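Local coordinates for protein terminal uridylyltransferase 1 (Trypanosoma brucei, PDB 5HZD) that adds uridines from UTP to the 3' hydroxyl of guide RNAs, ribosomal RNAs and some mRNAs during mitochondrial RNA editing, at residues Val416-Leu419 and Ile424-Lys427; Phe405-Phe410 and Arg493-Leu498; Leu359-Ser364 and Asp467-Asn472; Val113-Trp118 and Lys302-His307; Ala31-Asp36 and Gly480-Leu485. All coordinates share one frame; numbering follows the deposited sequence.

Contact 1. Residues Val416-Leu419 and Ile424-Lys427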
# COMPACT_ATOMS: atom_id res chain seq x y z
N VAL A 416 -21.62 6.34 -10.13
CA VAL A 416 -20.24 6.47 -9.69
C VAL A 416 -20.02 5.47 -8.57
O VAL A 416 -20.85 5.36 -7.66
CB VAL A 416 -20.02 7.87 -9.10
CG1 VAL A 416 -18.58 8.01 -8.52
CG2 VAL A 416 -20.33 8.97 -10.14
N ILE A 417 -18.90 4.76 -8.62
CA ILE A 417 -18.50 3.88 -7.50
C ILE A 417 -18.02 4.78 -6.38
O ILE A 417 -17.02 5.48 -6.52
CB ILE A 417 -17.37 2.95 -7.98
CG1 ILE A 417 -17.88 2.05 -9.13
CG2 ILE A 417 -16.85 2.08 -6.83
CD1 ILE A 417 -16.83 1.10 -9.74
N SER A 418 -18.77 4.84 -5.28
CA SER A 418 -18.45 5.81 -4.25
C SER A 418 -18.81 5.30 -2.87
O SER A 418 -19.90 4.73 -2.67
CB SER A 418 -19.21 7.13 -4.49
OG SER A 418 -18.91 8.02 -3.42
N LEU A 419 -17.88 5.47 -1.94
CA LEU A 419 -18.12 5.13 -0.53
C LEU A 419 -18.49 6.37 0.26
O LEU A 419 -18.65 6.31 1.48
CB LEU A 419 -16.87 4.48 0.09
CG LEU A 419 -16.34 3.26 -0.65
CD1 LEU A 419 -15.06 2.81 0.06
CD2 LEU A 419 -17.41 2.21 -0.63
N ILE A 424 -27.01 5.25 -3.92
CA ILE A 424 -26.44 5.42 -5.26
C ILE A 424 -25.92 6.85 -5.43
O ILE A 424 -26.61 7.82 -5.07
CB ILE A 424 -27.52 5.18 -6.34
CG1 ILE A 424 -27.97 3.71 -6.35
CG2 ILE A 424 -27.03 5.62 -7.75
CD1 ILE A 424 -26.90 2.72 -6.61
N THR A 425 -24.71 6.97 -5.99
CA THR A 425 -24.17 8.28 -6.38
C THR A 425 -24.25 8.37 -7.91
O THR A 425 -23.67 7.55 -8.62
CB THR A 425 -22.68 8.38 -5.99
OG1 THR A 425 -22.58 8.33 -4.57
CG2 THR A 425 -22.09 9.69 -6.47
N THR A 426 -24.97 9.35 -8.43
CA THR A 426 -25.01 9.51 -9.88
C THR A 426 -23.87 10.44 -10.32
O THR A 426 -23.35 11.20 -9.52
CB THR A 426 -26.35 10.08 -10.36
OG1 THR A 426 -26.50 11.42 -9.90
CG2 THR A 426 -27.53 9.21 -9.86
N LYS A 427 -23.46 10.34 -11.58
CA LYS A 427 -22.47 11.28 -12.11
C LYS A 427 -22.92 12.72 -11.93
O LYS A 427 -22.12 13.57 -11.51
CB LYS A 427 -22.17 10.97 -13.58
CG LYS A 427 -21.45 9.62 -13.74
CD LYS A 427 -21.08 9.37 -15.18
CE LYS A 427 -20.55 7.91 -15.35
NZ LYS A 427 -20.09 7.66 -16.76
O HOH W 1 -23.08 4.79 -6.28
O HOH W 2 -22.56 5.70 -3.68
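Val416 and Thr425 face each other where the chain doubles back on itself, and one direct backbone bond ties them. Val416 N donates to Thr425 O over 2.8 Å with an N-H...O angle of 146°. A water links Thr425 N and Val416 O, where no direct bond forms: it accepts from Thr425 N at 2.7 Å and donates to Val416 O, also at 2.7 Å. A second water lies 2.8 Å from Thr425 OG1 and within reach of Ser418 O.

Apolar contacts join the same residues. With chi1 of Thr425 at -65°, OG1 lies beside the backbone nitrogen and CG2 anti to it, which sets the methyl against Val416 CB at 3.8 Å and leaves OG1 beside Ser418 CB at 3.6 Å. Val416 CG2 reaches past this pair to the start of helix 427-430, resting 3.7 Å from Lys427 N and on the CG of the same lysine.

Polar ends are satisfied further out. Ser418 OG bonds to Glu466, Thr425 OG1 to Arg421, and the extended Lys427 chain carries its NZ to the carbonyls of Trp412, Tyr461 and Glu462. Thr426 OG1 caps Met429 N as the N-cap of helix 427-430. The whole is an irregular, hairpin-like turn-back within the Cid1-like poly(A) polymerase region, leading directly into helix 427-430.

Contact 2. Residues Phe405-Phe410 and Arg493-Leu498; sequences FYSFEF and RGLLSL. With SO4 (sulfate ion), chain E.
Leu495 drives a single methyl, CD2, at the rim of the Phe408 ring, and that meeting is the tight part of this helix pair. CD2 lies 3.8 Å from Phe408 CE2 and close to the ring plane, so the leucine meets an edge. The two side chains cross at about a right angle. The leucine reaches there with CG anti to its backbone nitrogen (chi1 180°). Ser407 CB is a looser neighbour, 4.4 Å from the same CD2, while its OG bonds back to Phe403 O within its own helix. Helix 385-409 thus meets the C-terminal helix 481-497 near the end of each, with Phe403 and Leu498 extending the apolar seam and Ala44 of helix 37-47 touching Phe408. At 405-409 the backbone widens into a pi-type turn, where Phe405 O accepts from both Glu409 N and Phe410 N. Away from helix 385-409, Arg493 is the polar, partly exposed part. Bent at chi3 (-39°), it turns NH1 toward a sulfate probably taken from the crystallisation liquor. NH1 donates to sulfate O2 at 2.9 Å with an angle of 154°; the anion sits at the guanidinium edge and is also bonded by Arg39, while Arg493 NH2 pairs with Glu490.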
# COMPACT_ATOMS: atom_id res chain seq x y z
N PHE A 405 -21.44 -8.25 -11.07
CA PHE A 405 -21.94 -6.91 -10.72
C PHE A 405 -21.39 -5.87 -11.68
O PHE A 405 -22.14 -5.04 -12.22
CB PHE A 405 -21.55 -6.60 -9.27
CG PHE A 405 -22.02 -5.27 -8.78
CD1 PHE A 405 -23.36 -5.05 -8.48
CD2 PHE A 405 -21.14 -4.22 -8.64
CE1 PHE A 405 -23.83 -3.79 -8.03
CE2 PHE A 405 -21.59 -2.95 -8.17
CZ PHE A 405 -22.92 -2.74 -7.86
N TYR A 406 -20.08 -5.91 -11.92
CA TYR A 406 -19.51 -4.86 -12.75
C TYR A 406 -19.67 -5.11 -14.23
O TYR A 406 -19.51 -4.19 -15.04
CB TYR A 406 -18.06 -4.58 -12.36
CG TYR A 406 -18.00 -3.83 -11.04
CD1 TYR A 406 -18.56 -2.55 -10.93
CD2 TYR A 406 -17.41 -4.40 -9.91
CE1 TYR A 406 -18.53 -1.85 -9.73
CE2 TYR A 406 -17.36 -3.69 -8.69
CZ TYR A 406 -17.92 -2.43 -8.62
OH TYR A 406 -17.89 -1.72 -7.44
N SER A 407 -20.00 -6.34 -14.61
CA SER A 407 -20.25 -6.60 -16.02
C SER A 407 -21.71 -6.33 -16.43
O SER A 407 -21.96 -5.92 -17.56
CB SER A 407 -19.86 -8.06 -16.37
OG SER A 407 -18.45 -8.33 -16.23
N PHE A 408 -22.66 -6.51 -15.51
CA PHE A 408 -24.10 -6.46 -15.87
C PHE A 408 -25.00 -5.61 -15.01
O PHE A 408 -26.08 -5.20 -15.46
CB PHE A 408 -24.70 -7.88 -15.95
CG PHE A 408 -24.14 -8.70 -17.07
CD1 PHE A 408 -24.43 -8.37 -18.38
CD2 PHE A 408 -23.30 -9.77 -16.81
CE1 PHE A 408 -23.88 -9.11 -19.43
CE2 PHE A 408 -22.77 -10.51 -17.83
CZ PHE A 408 -23.05 -10.19 -19.15
N GLU A 409 -24.63 -5.35 -13.77
CA GLU A 409 -25.54 -4.68 -12.85
C GLU A 409 -25.19 -3.21 -12.65
O GLU A 409 -26.05 -2.32 -12.76
CB GLU A 409 -25.48 -5.37 -11.49
CG GLU A 409 -25.80 -6.83 -11.50
CD GLU A 409 -25.88 -7.35 -10.09
OE1 GLU A 409 -25.06 -8.21 -9.71
OE2 GLU A 409 -26.74 -6.84 -9.33
N PHE A 410 -23.91 -2.94 -12.37
CA PHE A 410 -23.51 -1.55 -12.11
C PHE A 410 -23.68 -0.67 -13.36
O PHE A 410 -23.28 -1.06 -14.46
CB PHE A 410 -22.05 -1.49 -11.61
CG PHE A 410 -21.63 -0.09 -11.28
CD1 PHE A 410 -22.16 0.55 -10.17
CD2 PHE A 410 -20.76 0.60 -12.11
CE1 PHE A 410 -21.83 1.88 -9.88
CE2 PHE A 410 -20.43 1.93 -11.84
CZ PHE A 410 -20.97 2.58 -10.74
N ARG A 493 -13.82 -11.17 -18.89
CA ARG A 493 -12.89 -12.28 -18.90
C ARG A 493 -12.82 -12.89 -17.49
O ARG A 493 -12.82 -14.12 -17.34
CB ARG A 493 -11.52 -11.84 -19.38
CG ARG A 493 -10.63 -13.00 -19.75
CD ARG A 493 -9.18 -12.66 -20.01
NE ARG A 493 -8.95 -11.42 -20.74
CZ ARG A 493 -8.92 -11.26 -22.06
NH1 ARG A 493 -9.14 -12.27 -22.91
NH2 ARG A 493 -8.68 -10.06 -22.54
N GLY A 494 -12.81 -12.04 -16.47
CA GLY A 494 -12.77 -12.54 -15.10
C GLY A 494 -14.01 -13.36 -14.76
O GLY A 494 -13.90 -14.42 -14.14
N LEU A 495 -15.18 -12.85 -15.16
CA LEU A 495 -16.45 -13.52 -14.92
C LEU A 495 -16.43 -14.91 -15.52
O LEU A 495 -16.74 -15.90 -14.86
CB LEU A 495 -17.58 -12.72 -15.56
CG LEU A 495 -18.98 -13.28 -15.41
CD1 LEU A 495 -19.37 -13.25 -13.93
CD2 LEU A 495 -19.97 -12.45 -16.22
N LEU A 496 -16.04 -14.99 -16.79
CA LEU A 496 -16.07 -16.25 -17.51
C LEU A 496 -15.06 -17.23 -16.94
O LEU A 496 -15.31 -18.45 -16.94
CB LEU A 496 -15.83 -16.04 -19.01
CG LEU A 496 -16.91 -15.18 -19.67
CD1 LEU A 496 -16.53 -14.77 -21.11
CD2 LEU A 496 -18.24 -15.89 -19.65
N SER A 497 -13.93 -16.73 -16.46
CA SER A 497 -12.85 -17.62 -15.99
C SER A 497 -13.22 -18.32 -14.68
O SER A 497 -12.74 -19.43 -14.41
CB SER A 497 -11.57 -16.82 -15.76
OG SER A 497 -11.05 -16.35 -16.99
N LEU A 498 -14.05 -17.68 -13.87
CA LEU A 498 -14.37 -18.24 -12.55
C LEU A 498 -15.44 -19.34 -12.66
O LEU A 498 -15.74 -20.04 -11.69
CB LEU A 498 -14.80 -17.14 -11.57
CG LEU A 498 -13.69 -16.18 -11.15
CD1 LEU A 498 -14.28 -14.93 -10.47
CD2 LEU A 498 -12.70 -16.85 -10.23
S SO4 E . -9.87 -15.54 -23.94
O1 SO4 E . -9.28 -14.51 -24.79
O2 SO4 E . -10.24 -14.98 -22.63
O3 SO4 E . -8.89 -16.61 -23.75
O4 SO4 E . -11.06 -16.07 -24.60

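Contact 3. Residues Leu359-Ser364 and Asp467-Asn472; sequences LEIPES and DPYEEN
The Tyr469 ring is the flat group of this contact, and it enters from the loop 467-472 with its hydroxyl foremost. One face is partly covered by Pro468 CB of its own loop, 4.1 Å above the plane and offset toward the rim. Across the contact, Leu359 N stands oblique to the ring at 4.4 Å from CE1, a loose approach. The hydroxyl makes the closest meeting: Tyr469 OH lies 3.5 Å from Ile361 CB and almost as near to CG1, with the two side chains crossing at about a right angle. With CG anti to the carbonyl carbon (chi1 -62°), the tyrosine sends its ring out of its own loop toward 359-364. Its hydroxyl is hydrogen-bonded to Pro358 O, just ahead of Leu359, which ties the ring's far end to the loop it touches.

Behind the ring, Asp467 fixes the loop that carries it. Its OD1 accepts two backbone bonds, from Tyr469 N at 3.0 Å and from Glu470 N at 2.8 Å with an N-H...O angle of 159°. Both use the anti side of the carboxylate and arrive from opposite faces of its plane. This is an Asx turn extended into an Asx motif, and it pins the backbone on both sides of the tyrosine's alpha carbon.

Tyr469 also packs on Asn296 and lies close to Tyr337, both UTP-binding residues, while Ile361 O accepts from Arg295, another of them. Residues 467-472 fall in the proposed nucleotide recognition motif, beside the UTP site, whose Tyr469 is joined to the 359-364 loop by the Pro358 bond and the Ile361 contact.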
# COMPACT_ATOMS: atom_id res chain seq x y z
N LEU A 359 -15.86 9.77 6.69
CA LEU A 359 -15.73 10.79 7.75
C LEU A 359 -15.62 10.24 9.18
O LEU A 359 -15.23 10.96 10.10
CB LEU A 359 -16.86 11.82 7.67
CG LEU A 359 -16.85 12.62 6.35
CD1 LEU A 359 -17.88 13.74 6.40
CD2 LEU A 359 -15.47 13.17 6.03
N GLU A 360 -15.96 8.96 9.35
CA GLU A 360 -15.81 8.26 10.63
C GLU A 360 -14.36 8.01 11.06
O GLU A 360 -14.10 7.78 12.25
CB GLU A 360 -16.52 6.89 10.58
CG GLU A 360 -18.01 6.99 10.70
CD GLU A 360 -18.68 5.64 10.58
OE1 GLU A 360 -18.47 4.78 11.47
OE2 GLU A 360 -19.40 5.44 9.58
N ILE A 361 -13.45 8.02 10.09
CA ILE A 361 -12.02 7.91 10.36
C ILE A 361 -11.48 9.34 10.50
O ILE A 361 -11.57 10.12 9.57
CB ILE A 361 -11.27 7.23 9.21
CG1 ILE A 361 -11.98 5.94 8.74
CG2 ILE A 361 -9.83 6.98 9.59
CD1 ILE A 361 -12.19 4.90 9.83
N PRO A 362 -11.00 9.71 11.70
CA PRO A 362 -10.58 11.10 11.89
C PRO A 362 -9.38 11.45 11.03
O PRO A 362 -8.50 10.61 10.75
CB PRO A 362 -10.17 11.16 13.37
CG PRO A 362 -10.54 9.84 13.96
CD PRO A 362 -10.79 8.86 12.88
N GLU A 363 -9.36 12.71 10.57
CA GLU A 363 -8.21 13.25 9.88
C GLU A 363 -7.09 13.50 10.91
O GLU A 363 -5.90 13.28 10.64
CB GLU A 363 -8.58 14.59 9.20
CG GLU A 363 -7.37 15.24 8.52
CD GLU A 363 -7.68 16.55 7.82
OE1 GLU A 363 -8.87 16.86 7.63
OE2 GLU A 363 -6.72 17.26 7.45
N SER A 364 -7.50 13.93 12.10
CA SER A 364 -6.54 14.25 13.16
C SER A 364 -5.88 12.98 13.68
O SER A 364 -6.54 11.94 13.85
CB SER A 364 -7.21 14.96 14.31
OG SER A 364 -6.27 15.22 15.35
N ASP A 467 -12.88 9.37 -5.13
CA ASP A 467 -11.89 9.25 -4.05
C ASP A 467 -12.55 9.63 -2.72
O ASP A 467 -13.21 10.67 -2.61
CB ASP A 467 -10.70 10.17 -4.31
CG ASP A 467 -9.60 9.97 -3.31
OD1 ASP A 467 -9.73 10.46 -2.18
OD2 ASP A 467 -8.59 9.35 -3.66
N PRO A 468 -12.40 8.77 -1.69
CA PRO A 468 -13.09 9.02 -0.43
C PRO A 468 -12.76 10.36 0.24
O PRO A 468 -13.66 10.98 0.81
CB PRO A 468 -12.60 7.87 0.45
CG PRO A 468 -12.44 6.75 -0.52
CD PRO A 468 -11.83 7.41 -1.74
N TYR A 469 -11.51 10.81 0.16
CA TYR A 469 -11.12 12.02 0.91
C TYR A 469 -10.72 13.23 0.06
O TYR A 469 -10.66 14.36 0.57
CB TYR A 469 -10.01 11.70 1.92
CG TYR A 469 -10.45 10.69 2.97
CD1 TYR A 469 -11.47 11.00 3.89
CD2 TYR A 469 -9.87 9.43 3.01
CE1 TYR A 469 -11.89 10.07 4.83
CE2 TYR A 469 -10.28 8.50 3.95
CZ TYR A 469 -11.28 8.82 4.84
OH TYR A 469 -11.67 7.91 5.77
N GLU A 470 -10.49 13.02 -1.22
CA GLU A 470 -10.28 14.16 -2.11
C GLU A 470 -11.54 14.46 -2.94
O GLU A 470 -11.85 13.72 -3.90
CB GLU A 470 -9.08 13.91 -3.00
CG GLU A 470 -8.73 15.10 -3.88
CD GLU A 470 -7.27 15.11 -4.32
OE1 GLU A 470 -6.96 15.72 -5.37
OE2 GLU A 470 -6.43 14.52 -3.59
N GLU A 471 -12.25 15.54 -2.64
CA GLU A 471 -13.42 15.85 -3.46
C GLU A 471 -13.03 16.23 -4.89
O GLU A 471 -11.95 16.76 -5.17
CB GLU A 471 -14.33 16.90 -2.84
CG GLU A 471 -15.77 16.82 -3.34
CD GLU A 471 -16.63 17.99 -2.86
OE1 GLU A 471 -17.72 18.22 -3.44
OE2 GLU A 471 -16.21 18.68 -1.91
N ASN A 472 -13.93 15.88 -5.79
CA ASN A 472 -13.80 16.13 -7.20
C ASN A 472 -12.62 15.46 -7.87
O ASN A 472 -12.15 15.96 -8.89
CB ASN A 472 -13.80 17.63 -7.51
CG ASN A 472 -14.29 17.91 -8.91
OD1 ASN A 472 -15.10 17.15 -9.45
ND2 ASN A 472 -13.78 18.97 -9.53

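Contact 4. Residues Val113-Trp118 and Lys302-His307; sequences VAMGVW and KYLLSH
Leu304, in the last turn of helix 292-304, carries the contact with Ala114 and Met115. Its side chain points at the end of helix 111-114, with CG anti to the carbonyl carbon (chi1 -65°), and CD1 reaches 3.9 Å from Met115 CE. The same methyl is 3.9 Å from Ala114 O. Met115 starts out pointing away from its partner; a bend at chi2 (-77°) brings the sulfur and terminal methyl back, so that the two side chains cross obliquely, with SD 4.2 Å from Leu304 CD1. Ser306 then closes the turn: its OG donates to Tyr303 O at 2.7 Å, from the same face of the carbonyl plane as its own N, which bonds to that oxygen too. His307 ND1 caps Cys309 N and leads into helix 310-324, whose Ala314 and Ile315 also touch Met115. Close by are Ser297, which binds UTP, and Ser111, which probably does. The buried joint between helix 111-114 of the palm-family region and helix 292-304 is thus made, across the two segments, by van der Waals packing alone.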
# COMPACT_ATOMS: atom_id res chain seq x y z
N VAL A 113 -1.45 -2.25 7.25
CA VAL A 113 -2.60 -1.70 7.94
C VAL A 113 -3.87 -2.24 7.32
O VAL A 113 -4.69 -2.84 8.01
CB VAL A 113 -2.57 -0.17 7.91
CG1 VAL A 113 -3.88 0.41 8.50
CG2 VAL A 113 -1.40 0.32 8.72
N ALA A 114 -4.03 -2.06 6.02
CA ALA A 114 -5.28 -2.42 5.35
C ALA A 114 -5.63 -3.90 5.48
O ALA A 114 -6.81 -4.23 5.66
CB ALA A 114 -5.20 -2.03 3.89
N MET A 115 -4.63 -4.79 5.42
CA MET A 115 -4.87 -6.25 5.43
C MET A 115 -4.54 -6.90 6.75
O MET A 115 -4.79 -8.09 6.92
CB MET A 115 -4.04 -6.95 4.36
CG MET A 115 -4.14 -6.36 2.97
SD MET A 115 -5.71 -6.86 2.22
CE MET A 115 -5.79 -5.76 0.81
N GLY A 116 -3.96 -6.15 7.69
CA GLY A 116 -3.64 -6.69 9.00
C GLY A 116 -2.62 -7.81 9.01
O GLY A 116 -2.49 -8.52 9.99
N VAL A 117 -1.87 -7.94 7.91
CA VAL A 117 -0.81 -8.93 7.80
C VAL A 117 0.32 -8.33 6.95
O VAL A 117 0.10 -7.35 6.22
CB VAL A 117 -1.28 -10.25 7.10
CG1 VAL A 117 -2.36 -10.94 7.91
CG2 VAL A 117 -1.75 -9.97 5.67
N TRP A 118 1.51 -8.93 7.04
CA TRP A 118 2.63 -8.54 6.16
C TRP A 118 3.43 -9.80 5.81
O TRP A 118 3.71 -10.62 6.68
CB TRP A 118 3.50 -7.50 6.86
CG TRP A 118 4.67 -7.01 6.02
CD1 TRP A 118 4.62 -6.42 4.79
CD2 TRP A 118 6.05 -7.04 6.39
NE1 TRP A 118 5.88 -6.09 4.37
CE2 TRP A 118 6.78 -6.48 5.32
CE3 TRP A 118 6.74 -7.51 7.51
CZ2 TRP A 118 8.17 -6.33 5.36
CZ3 TRP A 118 8.12 -7.39 7.52
CH2 TRP A 118 8.82 -6.82 6.45
N LYS A 302 -10.93 -0.97 8.25
CA LYS A 302 -12.23 -1.11 8.89
C LYS A 302 -13.19 -1.89 7.99
O LYS A 302 -13.85 -2.84 8.45
CB LYS A 302 -12.76 0.28 9.21
CG LYS A 302 -13.99 0.27 10.06
CD LYS A 302 -14.30 1.68 10.57
CE LYS A 302 -15.55 1.72 11.42
NZ LYS A 302 -15.45 0.92 12.69
N TYR A 303 -13.24 -1.54 6.71
CA TYR A 303 -14.06 -2.31 5.78
C TYR A 303 -13.60 -3.76 5.62
O TYR A 303 -14.42 -4.69 5.67
CB TYR A 303 -14.05 -1.62 4.41
CG TYR A 303 -15.11 -0.57 4.22
CD1 TYR A 303 -16.46 -0.94 4.20
CD2 TYR A 303 -14.78 0.75 3.97
CE1 TYR A 303 -17.46 0.01 3.95
CE2 TYR A 303 -15.80 1.72 3.73
CZ TYR A 303 -17.12 1.32 3.72
OH TYR A 303 -18.10 2.26 3.45
N LEU A 304 -12.31 -3.96 5.40
CA LEU A 304 -11.86 -5.30 5.00
C LEU A 304 -11.85 -6.30 6.15
O LEU A 304 -11.90 -7.51 5.93
CB LEU A 304 -10.48 -5.20 4.35
CG LEU A 304 -10.47 -4.41 3.03
CD1 LEU A 304 -9.08 -4.44 2.48
CD2 LEU A 304 -11.45 -5.01 2.00
N LEU A 305 -11.83 -5.82 7.38
CA LEU A 305 -11.96 -6.73 8.52
C LEU A 305 -13.41 -7.12 8.83
O LEU A 305 -13.67 -7.97 9.69
CB LEU A 305 -11.33 -6.12 9.78
CG LEU A 305 -9.81 -6.08 9.82
CD1 LEU A 305 -9.41 -5.39 11.12
CD2 LEU A 305 -9.21 -7.50 9.73
N SER A 306 -14.37 -6.51 8.13
CA SER A 306 -15.76 -6.69 8.51
C SER A 306 -16.49 -7.86 7.85
O SER A 306 -17.68 -8.08 8.13
CB SER A 306 -16.55 -5.36 8.35
OG SER A 306 -16.74 -5.05 6.99
N HIS A 307 -15.79 -8.62 7.01
CA HIS A 307 -16.28 -9.92 6.52
C HIS A 307 -15.04 -10.81 6.39
O HIS A 307 -14.01 -10.33 5.91
CB HIS A 307 -16.92 -9.73 5.14
CG HIS A 307 -17.66 -10.93 4.66
ND1 HIS A 307 -17.01 -12.08 4.25
CD2 HIS A 307 -18.98 -11.18 4.51
CE1 HIS A 307 -17.90 -12.99 3.90
NE2 HIS A 307 -19.11 -12.46 4.03

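Contact 5. Residues Ala31-Asp36 and Gly480-Leu485; sequences ADLLPD and GVTKSL
The loop 31-36 passes the first turns of helix 481-497 with Leu33 opposite Thr482 and Leu34 opposite Leu485, the latter pair having alpha carbons 6.4 Å apart. Leu34 gives the larger share on the loop's side by dividing its two methyls between these helix residues. CD1 meets Leu485 CD1 at 3.8 Å, while CD2 lies against Thr482 CB at 3.9 Å with its side chain at about a right angle to the threonine. In Leu34 CG sits between the backbone N and the carbonyl carbon (chi1 43°), and chi2 is 132°, away from a staggered value; these torsions leave one methyl on Leu485 and the other on Thr482. Leu33 has two conformers, and its approach to Thr482 OG1 in one of them is doubtful.

This packing closes the atypical C2H2 zinc finger, in which Cys8, Cys11, His25 and His30 bind the zinc ion, onto the C-terminal helix. Thr482 touches His30, and its OG1 is bonded to Asp9, between the two cysteines. That hydroxyl, like CG of Leu34, occupies the position between backbone N and carbonyl carbon (chi1 62°), while Thr482 CG2 lies 4.0 Å from Leu34 CD2. Leu33 O, meanwhile, accepts a hydrogen bond from Arg486 in the next turn of the helix. On another side of this helix Ser484 OG donates back to Val481 O at 2.7 Å, a carbonyl that also accepts from Leu485 N.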
# COMPACT_ATOMS: atom_id res chain seq x y z
N ALA A 31 -11.25 -1.24 -33.04
CA ALA A 31 -11.31 -2.62 -32.56
C ALA A 31 -9.91 -3.17 -32.29
O ALA A 31 -9.74 -4.01 -31.41
CB ALA A 31 -12.07 -3.51 -33.51
N ASP A 32 -8.89 -2.66 -32.98
CA ASP A 32 -7.50 -3.05 -32.68
C ASP A 32 -7.07 -2.74 -31.24
O ASP A 32 -6.16 -3.37 -30.70
CB ASP A 32 -6.51 -2.39 -33.65
CG ASP A 32 -6.44 -0.88 -33.49
OD1 ASP A 32 -7.46 -0.21 -33.79
OD2 ASP A 32 -5.38 -0.37 -33.06
N LEU A 33 -7.73 -1.77 -30.61
CA LEU A 33 -7.36 -1.37 -29.27
C LEU A 33 -8.12 -2.17 -28.22
O LEU A 33 -7.72 -2.22 -27.06
CB LEU A 33 -7.62 0.13 -29.09
CG LEU A 33 -6.73 0.99 -29.99
CD1 LEU A 33 -7.01 2.45 -29.73
CD2 LEU A 33 -5.26 0.67 -29.70
N LEU A 34 -9.23 -2.78 -28.63
CA LEU A 34 -10.05 -3.54 -27.72
C LEU A 34 -10.49 -4.83 -28.42
O LEU A 34 -11.68 -5.08 -28.59
CB LEU A 34 -11.26 -2.70 -27.26
CG LEU A 34 -11.98 -1.90 -28.35
CD1 LEU A 34 -13.51 -2.09 -28.28
CD2 LEU A 34 -11.63 -0.42 -28.27
N PRO A 35 -9.50 -5.66 -28.82
CA PRO A 35 -9.77 -6.76 -29.75
C PRO A 35 -10.68 -7.87 -29.22
O PRO A 35 -11.26 -8.60 -30.03
CB PRO A 35 -8.38 -7.32 -30.03
CG PRO A 35 -7.61 -7.01 -28.79
CD PRO A 35 -8.11 -5.66 -28.36
N ASP A 36 -10.79 -8.02 -27.91
CA ASP A 36 -11.60 -9.11 -27.35
C ASP A 36 -12.91 -8.62 -26.77
O ASP A 36 -13.70 -9.42 -26.27
CB ASP A 36 -10.81 -9.86 -26.27
CG ASP A 36 -9.55 -10.52 -26.82
OD1 ASP A 36 -9.62 -11.04 -27.95
OD2 ASP A 36 -8.51 -10.52 -26.13
N GLY A 480 -10.34 7.08 -21.00
CA GLY A 480 -11.26 7.44 -22.06
C GLY A 480 -11.98 6.22 -22.62
O GLY A 480 -11.83 5.11 -22.10
N VAL A 481 -12.75 6.40 -23.68
CA VAL A 481 -13.66 5.34 -24.12
C VAL A 481 -12.97 4.03 -24.52
O VAL A 481 -13.40 2.95 -24.08
CB VAL A 481 -14.65 5.81 -25.21
CG1 VAL A 481 -13.94 6.19 -26.51
CG2 VAL A 481 -15.74 4.74 -25.44
N THR A 482 -11.93 4.09 -25.35
CA THR A 482 -11.26 2.84 -25.73
C THR A 482 -10.60 2.20 -24.53
O THR A 482 -10.68 0.98 -24.35
CB THR A 482 -10.28 3.01 -26.94
OG1 THR A 482 -9.23 3.92 -26.59
CG2 THR A 482 -11.02 3.52 -28.12
N LYS A 483 -9.97 3.00 -23.66
CA LYS A 483 -9.38 2.40 -22.48
C LYS A 483 -10.48 1.74 -21.63
O LYS A 483 -10.27 0.69 -21.02
CB LYS A 483 -8.60 3.45 -21.65
CG LYS A 483 -7.27 3.84 -22.25
CD LYS A 483 -6.36 4.51 -21.22
CE LYS A 483 -5.05 4.94 -21.86
NZ LYS A 483 -4.16 5.61 -20.87
N SER A 484 -11.66 2.36 -21.58
CA SER A 484 -12.74 1.85 -20.71
C SER A 484 -13.21 0.49 -21.23
O SER A 484 -13.57 -0.39 -20.44
CB SER A 484 -13.93 2.82 -20.61
OG SER A 484 -14.73 2.81 -21.78
N LEU A 485 -13.16 0.31 -22.54
CA LEU A 485 -13.64 -0.95 -23.11
C LEU A 485 -12.58 -2.04 -22.90
O LEU A 485 -12.93 -3.22 -22.81
CB LEU A 485 -14.01 -0.77 -24.58
CG LEU A 485 -15.24 0.15 -24.73
CD1 LEU A 485 -15.69 0.23 -26.18
CD2 LEU A 485 -16.40 -0.30 -23.81

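Overall arrangement
Contacts 2 and 5 both use helix 481-497, one near each end, joining it to helix 385-409 and to the zinc finger; Arg493 and Asp36 form a weak, long ion pair between them. Contact 1 packs on contact 2 through Ile417, which touches Tyr406 and Phe410, and on contact 4 through Leu419 and Tyr303. Contact 3 meets contact 4 where Ile361 touches Lys302. Contacts 1, 2, 4 and 5 are buried, contact 3 partly open. Contacts 2 and 4 join the ends of helices, and contact 5 sets a zinc-finger loop on the start of helix 481-497, all by apolar packing; contact 1 combines a backbone bond with waters, and contact 3 sets a tyrosine beside the UTP site.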